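Local coordinates for protein putative Type I topoisomerase (Deinococcus radiodurans, PDB 3M4A) that probably relaxes supercoiled DNA as a type IB topoisomerase, breaking one strand without ATP and rejoining it, at residues A[148-151]-A[152-156]; A[223-226]-A[227-231]. All coordinates share one frame; numbering follows the deposited sequence.

Interaction 1: A[148-151]-A[152-156]; sequences KTYG and LSTLR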
ATOM      1  N   LYS A 148      13.236 -14.202 -15.191  1.00 15.09           N
ATOM      2  CA  LYS A 148      14.491 -13.740 -14.595  1.00 15.15           C
ATOM      3  C   LYS A 148      14.405 -12.243 -14.276  1.00 14.28           C
ATOM      4  O   LYS A 148      15.354 -11.479 -14.489  1.00 13.92           O
ATOM      5  CB  LYS A 148      15.687 -14.056 -15.512  1.00 16.48           C
ATOM      6  CG  LYS A 148      15.667 -15.467 -16.088  1.00 18.20           C
ATOM      7  CD  LYS A 148      15.631 -16.517 -14.998  1.00 20.27           C
ATOM      8  CE  LYS A 148      15.915 -17.923 -15.535  1.00 22.18           C
ATOM      9  NZ  LYS A 148      14.914 -18.357 -16.543  1.00 25.17           N
ATOM     10  N   THR A 149      13.229 -11.834 -13.811  1.00 13.38           N
ATOM     11  CA  THR A 149      13.017 -10.488 -13.279  1.00 12.36           C
ATOM     12  C   THR A 149      12.357 -10.622 -11.906  1.00 11.61           C
ATOM     13  O   THR A 149      11.821 -11.685 -11.557  1.00 10.62           O
ATOM     14  CB  THR A 149      12.158  -9.631 -14.211  1.00 12.33           C
ATOM     15  OG1 THR A 149      10.879 -10.239 -14.363  1.00 12.43           O
ATOM     16  CG2 THR A 149      12.825  -9.471 -15.592  1.00 12.64           C
ATOM     17  N   TYR A 150      12.409  -9.544 -11.122  1.00 10.20           N
ATOM     18  CA  TYR A 150      12.115  -9.617  -9.698  1.00  9.94           C
ATOM     19  C   TYR A 150      11.065  -8.623  -9.232  1.00  9.05           C
ATOM     20  O   TYR A 150      10.819  -7.615  -9.889  1.00  9.05           O
ATOM     21  CB  TYR A 150      13.397  -9.411  -8.905  1.00 10.90           C
ATOM     22  CG  TYR A 150      14.490 -10.362  -9.301  1.00 11.39           C
ATOM     23  CD1 TYR A 150      15.468  -9.985 -10.213  1.00 11.04           C
ATOM     24  CD2 TYR A 150      14.519 -11.647  -8.792  1.00 11.13           C
ATOM     25  CE1 TYR A 150      16.466 -10.865 -10.586  1.00 11.80           C
ATOM     26  CE2 TYR A 150      15.515 -12.533  -9.149  1.00 12.79           C
ATOM     27  CZ  TYR A 150      16.478 -12.144 -10.048  1.00 13.48           C
ATOM     28  OH  TYR A 150      17.478 -13.042 -10.386  1.00 15.88           O
ATOM     29  N   GLY A 151      10.426  -8.977  -8.119  1.00  8.12           N
ATOM     30  CA  GLY A 151       9.498  -8.126  -7.401  1.00  7.76           C
ATOM     31  C   GLY A 151       9.826  -8.283  -5.935  1.00  6.84           C
ATOM     32  O   GLY A 151      10.764  -8.975  -5.589  1.00  6.00           O
ATOM     33  N   LEU A 152       9.053  -7.677  -5.057  1.00  6.82           N
ATOM     34  CA  LEU A 152       9.430  -7.663  -3.643  1.00  6.97           C
ATOM     35  C   LEU A 152       9.667  -9.068  -3.066  1.00  7.04           C
ATOM     36  O   LEU A 152      10.681  -9.307  -2.401  1.00  7.37           O
ATOM     37  CB  LEU A 152       8.373  -6.921  -2.833  1.00  6.24           C
ATOM     38  CG  LEU A 152       8.726  -6.724  -1.360  1.00  6.63           C
ATOM     39  CD1 LEU A 152       9.909  -5.769  -1.197  1.00  9.32           C
ATOM     40  CD2 LEU A 152       7.481  -6.225  -0.598  1.00  8.20           C
ATOM     41  N   SER A 153       8.745  -9.995  -3.325  1.00  6.99           N
ATOM     42  CA  SER A 153       8.786 -11.320  -2.688  1.00  7.59           C
ATOM     43  C   SER A 153       9.860 -12.237  -3.272  1.00  7.89           C
ATOM     44  O   SER A 153      10.164 -13.277  -2.691  1.00  8.81           O
ATOM     45  CB  SER A 153       7.421 -12.000  -2.717  1.00  7.69           C
ATOM     46  OG  SER A 153       7.042 -12.401  -4.016  1.00  8.02           O
ATOM     47  N   THR A 154      10.434 -11.842  -4.406  1.00  8.14           N
ATOM     48  CA  THR A 154      11.472 -12.607  -5.080  1.00  8.25           C
ATOM     49  C   THR A 154      12.842 -11.903  -5.059  1.00  8.07           C
ATOM     50  O   THR A 154      13.773 -12.330  -5.731  1.00  8.68           O
ATOM     51  CB  THR A 154      11.011 -12.958  -6.520  1.00  8.51           C
ATOM     52  OG1 THR A 154      10.666 -11.772  -7.238  1.00  8.09           O
ATOM     53  CG2 THR A 154       9.776 -13.849  -6.441  1.00  8.36           C
ATOM     54  N   LEU A 155      12.989 -10.862  -4.231  1.00  8.30           N
ATOM     55  CA  LEU A 155      14.264 -10.182  -4.131  1.00  8.00           C
ATOM     56  C   LEU A 155      15.304 -11.084  -3.492  1.00  8.33           C
ATOM     57  O   LEU A 155      15.001 -11.902  -2.626  1.00  7.90           O
ATOM     58  CB  LEU A 155      14.205  -8.883  -3.311  1.00  7.72           C
ATOM     59  CG  LEU A 155      13.446  -7.696  -3.880  1.00  7.98           C
ATOM     60  CD1 LEU A 155      13.671  -6.481  -2.982  1.00  8.05           C
ATOM     61  CD2 LEU A 155      13.881  -7.401  -5.310  1.00  6.32           C
ATOM     62  N   ARG A 156      16.525 -10.909  -3.974  1.00  9.36           N
ATOM     63  CA  ARG A 156      17.685 -11.555  -3.443  1.00 10.24           C
ATOM     64  C   ARG A 156      18.444 -10.565  -2.570  1.00  9.82           C
ATOM     65  O   ARG A 156      18.294  -9.342  -2.699  1.00  8.45           O
ATOM     66  CB  ARG A 156      18.567 -12.047  -4.598  1.00 11.32           C
ATOM     67  CG  ARG A 156      17.921 -13.164  -5.403  1.00 13.53           C
ATOM     68  CD  ARG A 156      18.678 -13.431  -6.685  1.00 16.44           C
ATOM     69  NE  ARG A 156      18.178 -14.641  -7.333  1.00 20.21           N
ATOM     70  CZ  ARG A 156      18.605 -15.881  -7.084  1.00 22.97           C
ATOM     71  NH1 ARG A 156      19.570 -16.121  -6.201  1.00 24.31           N
ATOM     72  NH2 ARG A 156      18.051 -16.898  -7.734  1.00 25.27           N
TER
HETATM   73  O   HOH W   1       9.114 -11.771  -9.436  1.00 19.20           O
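Two first torsions set up the contact between Tyr150-Gly151 and Thr154-Arg156. Thr154 holds OG1 between its own backbone N and carbonyl carbon (chi1 56°), facing back along the chain, and Tyr150 keeps CG beside its backbone N (chi1 -55°), which lays the ring alongside the returning backbone. The Thr154 hydroxyl oxygen receives the amide of Gly151, with N to OG1 2.9 Å and an almost straight N-H...O angle of 170°. The partner bond runs the other way: Thr154 N donates to Gly151 O at 3.1 Å, approaching from above the carbonyl plane. Two bonds of opposite direction thus tie the same pair of residues. A water lies 2.7 Å from Thr154 OG1 and also donates a weak bond to Thr149 O, so the water bridges the threonine hydroxyl to the backbone of Thr149, two residues before Gly151.

Tyr150 supplies the outer packing. Its CD2 lies 3.2 Å from Thr154 O, while its CB meets Leu155 CD2 at 4.1 Å. Leu155 also leans on the glycine carbonyl, its CG 3.4 Å from Gly151 O. Farther out the extended Arg156 chain crosses the tyrosine, bringing NE 3.5 Å from Tyr150 OH; the ring and guanidinium planes are close to perpendicular, and CE2 sits at the guanidinium edge. Arg156 has a cation-pi partner in Trp202, and Leu152 turns away to pack on Met127, Leu130 and Leu131 of helix 120-134.

The helical angles of Leu152 and Ser153, together with the Thr154 N to Gly151 O bond, define a type I beta turn, closed additionally by a threonine side chain, in the loop joining helix 141-147 to strand 160-163 of the catalytic core.

Interaction 2: A[223-226]-A[227-231]; sequences NAYL and REVIG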
ATOM      1  N   ASN A 223       0.311 -12.324   0.262  1.00 10.81           N
ATOM      2  CA  ASN A 223      -1.013 -11.929  -0.207  1.00 11.49           C
ATOM      3  C   ASN A 223      -2.127 -12.295   0.781  1.00 11.13           C
ATOM      4  O   ASN A 223      -3.092 -11.562   0.899  1.00 10.87           O
ATOM      5  CB  ASN A 223      -1.297 -12.486  -1.612  1.00 12.14           C
ATOM      6  CG  ASN A 223      -0.519 -11.743  -2.708  1.00 14.09           C
ATOM      7  OD1 ASN A 223      -0.263 -10.541  -2.604  1.00 16.86           O
ATOM      8  ND2 ASN A 223      -0.152 -12.457  -3.762  1.00 17.50           N
ATOM      9  N   ALA A 224      -1.980 -13.407   1.505  1.00 11.09           N
ATOM     10  CA  ALA A 224      -2.931 -13.772   2.571  1.00 11.35           C
ATOM     11  C   ALA A 224      -2.909 -12.798   3.746  1.00 11.31           C
ATOM     12  O   ALA A 224      -3.951 -12.460   4.311  1.00 12.37           O
ATOM     13  CB  ALA A 224      -2.663 -15.203   3.063  1.00 11.54           C
ATOM     14  N   TYR A 225      -1.709 -12.349   4.110  1.00 10.70           N
ATOM     15  CA  TYR A 225      -1.524 -11.344   5.150  1.00 10.38           C
ATOM     16  C   TYR A 225      -2.214 -10.043   4.746  1.00  9.74           C
ATOM     17  O   TYR A 225      -2.935  -9.441   5.549  1.00  9.15           O
ATOM     18  CB  TYR A 225      -0.028 -11.134   5.391  1.00 10.23           C
ATOM     19  CG  TYR A 225       0.326 -10.109   6.457  1.00 10.06           C
ATOM     20  CD1 TYR A 225       0.272 -10.438   7.799  1.00  9.37           C
ATOM     21  CD2 TYR A 225       0.697  -8.813   6.112  1.00  9.79           C
ATOM     22  CE1 TYR A 225       0.589  -9.522   8.782  1.00 10.62           C
ATOM     23  CE2 TYR A 225       1.019  -7.879   7.079  1.00 10.36           C
ATOM     24  CZ  TYR A 225       0.974  -8.240   8.419  1.00  9.74           C
ATOM     25  OH  TYR A 225       1.273  -7.344   9.418  1.00 10.16           O
ATOM     26  N   LEU A 226      -1.990  -9.619   3.503  1.00  9.69           N
ATOM     27  CA  LEU A 226      -2.640  -8.418   2.966  1.00 10.63           C
ATOM     28  C   LEU A 226      -4.168  -8.552   2.968  1.00 11.00           C
ATOM     29  O   LEU A 226      -4.875  -7.626   3.353  1.00 10.28           O
ATOM     30  CB  LEU A 226      -2.140  -8.092   1.558  1.00 10.16           C
ATOM     31  CG  LEU A 226      -0.676  -7.663   1.439  1.00 10.72           C
ATOM     32  CD1 LEU A 226      -0.279  -7.423  -0.005  1.00 11.07           C
ATOM     33  CD2 LEU A 226      -0.433  -6.416   2.297  1.00 10.61           C
ATOM     34  N   ARG A 227      -4.689  -9.716   2.583  1.00 12.12           N
ATOM     35  CA  ARG A 227      -6.135  -9.922   2.674  1.00 13.19           C
ATOM     36  C   ARG A 227      -6.649  -9.641   4.083  1.00 12.71           C
ATOM     37  O   ARG A 227      -7.670  -8.973   4.250  1.00 12.23           O
ATOM     38  CB  ARG A 227      -6.529 -11.336   2.234  1.00 13.43           C
ATOM     39  CG  ARG A 227      -6.467 -11.543   0.733  1.00 16.41           C
ATOM     40  CD  ARG A 227      -7.321 -12.729   0.267  1.00 17.84           C
ATOM     41  NE  ARG A 227      -6.959 -13.981   0.929  1.00 20.96           N
ATOM     42  CZ  ARG A 227      -5.879 -14.717   0.650  1.00 22.41           C
ATOM     43  NH1 ARG A 227      -5.016 -14.341  -0.285  1.00 22.90           N
ATOM     44  NH2 ARG A 227      -5.659 -15.845   1.319  1.00 23.33           N
ATOM     45  N   GLU A 228      -5.920 -10.115   5.093  1.00 12.51           N
ATOM     46  CA  GLU A 228      -6.272  -9.849   6.479  1.00 12.86           C
ATOM     47  C   GLU A 228      -6.242  -8.366   6.818  1.00 12.64           C
ATOM     48  O   GLU A 228      -7.200  -7.861   7.400  1.00 13.63           O
ATOM     49  CB  GLU A 228      -5.360 -10.593   7.457  1.00 12.59           C
ATOM     50  CG  GLU A 228      -5.694 -10.263   8.911  1.00 13.17           C
ATOM     51  CD  GLU A 228      -4.712 -10.816   9.911  1.00 13.83           C
ATOM     52  OE1 GLU A 228      -3.998 -11.769   9.567  1.00 16.26           O
ATOM     53  OE2 GLU A 228      -4.647 -10.285  11.046  1.00 16.80           O
ATOM     54  N   VAL A 229      -5.158  -7.674   6.462  1.00 12.50           N
ATOM     55  CA  VAL A 229      -4.940  -6.317   6.977  1.00 12.35           C
ATOM     56  C   VAL A 229      -5.530  -5.204   6.113  1.00 12.47           C
ATOM     57  O   VAL A 229      -5.754  -4.111   6.625  1.00 12.55           O
ATOM     58  CB  VAL A 229      -3.449  -6.019   7.283  1.00 12.66           C
ATOM     59  CG1 VAL A 229      -2.918  -6.996   8.353  1.00 12.54           C
ATOM     60  CG2 VAL A 229      -2.600  -6.076   6.024  1.00 11.75           C
ATOM     61  N   ILE A 230      -5.772  -5.466   4.826  1.00 12.14           N
ATOM     62  CA  ILE A 230      -6.402  -4.470   3.943  1.00 12.35           C
ATOM     63  C   ILE A 230      -7.542  -4.955   3.025  1.00 11.92           C
ATOM     64  O   ILE A 230      -8.170  -4.135   2.361  1.00 11.67           O
ATOM     65  CB  ILE A 230      -5.359  -3.723   3.045  1.00 12.29           C
ATOM     66  CG1 ILE A 230      -4.572  -4.694   2.159  1.00 12.72           C
ATOM     67  CG2 ILE A 230      -4.446  -2.887   3.906  1.00 12.99           C
ATOM     68  CD1 ILE A 230      -3.858  -4.043   0.970  1.00 13.58           C
ATOM     69  N   GLY A 231      -7.810  -6.257   2.964  1.00 11.62           N
ATOM     70  CA  GLY A 231      -8.885  -6.756   2.079  1.00 11.77           C
ATOM     71  C   GLY A 231     -10.190  -6.009   2.314  1.00 11.52           C
ATOM     72  O   GLY A 231     -10.521  -5.715   3.448  1.00 12.01           O
TER
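Val229 CG1 sits over one face of the Tyr225 ring, 4.3 Å from its centroid and 18° off the normal, a CH-pi contact displaced toward the rim. The tyrosine reaches this position because CG is anti to its backbone N (chi1 -180°), sending the ring along the helix flank toward the residue one turn later. Leu226 widens the apolar patch with two further contacts: its CD2 meets Val229 CG2 at 4.3 Å, and its CB meets Ile230 CG1 at 4.2 Å. The patch faces neighbouring helices, with Leu105 of helix 91-113 against Val229 and Ile230, and Phe238 of helix 235-254 against Leu226 and Ile230.

Backbone bonds lie beneath these side chains. Ile230 N donates to Leu226 O at 2.8 Å, and Ile230 CG1 presses on the same oxygen at 3.2 Å. Gly231 N adds a weak second bond to Leu226 O at 3.3 Å, so this carbonyl accepts from two successive amides.

The polar edge follows. Tyr225 OH is hydrogen-bonded to Asp112, and Glu228 forms a salt bridge to Arg121, so both polar ends are spent on other parts of the fold. Arg227, exposed, bends at its third torsion (chi3 -57°) and folds back along the preceding turn. The face of its guanidinium covers Ala224, with CZ 3.6 Å from Ala224 CA and NH2 3.5 Å from Ala224 CB, a contact of flat group against aliphatic surface.

Successive i to i+4 amide bonds from Asn223-Arg227 to Leu226-Ile230 establish an alpha helix, and the split between buried Leu226, Val229 and Ile230 and exposed Arg227 makes it amphipathic, here part of helix 219-230, packed among helices 91-113, 120-134 and 235-254 of the catalytic core.

Overall arrangement
Interaction 1 comes first along the chain, in the loop between helix 141-147 and strand 160-163; interaction 2 follows on helix 219-230. Their centres lie about 20 Å apart and their nearest atoms about 7 Å, without touching. Helix 120-134 connects them: both pack side chains on it, Leu152 from interaction 1 and Tyr225 and Leu226 from interaction 2. Both fall within the catalytic core of the enzyme. Nearest atoms stand about 16 Å from the bound DNA for interaction 1 and about 9 Å for interaction 2, so neither touches the DNA; both are structural packing within the core.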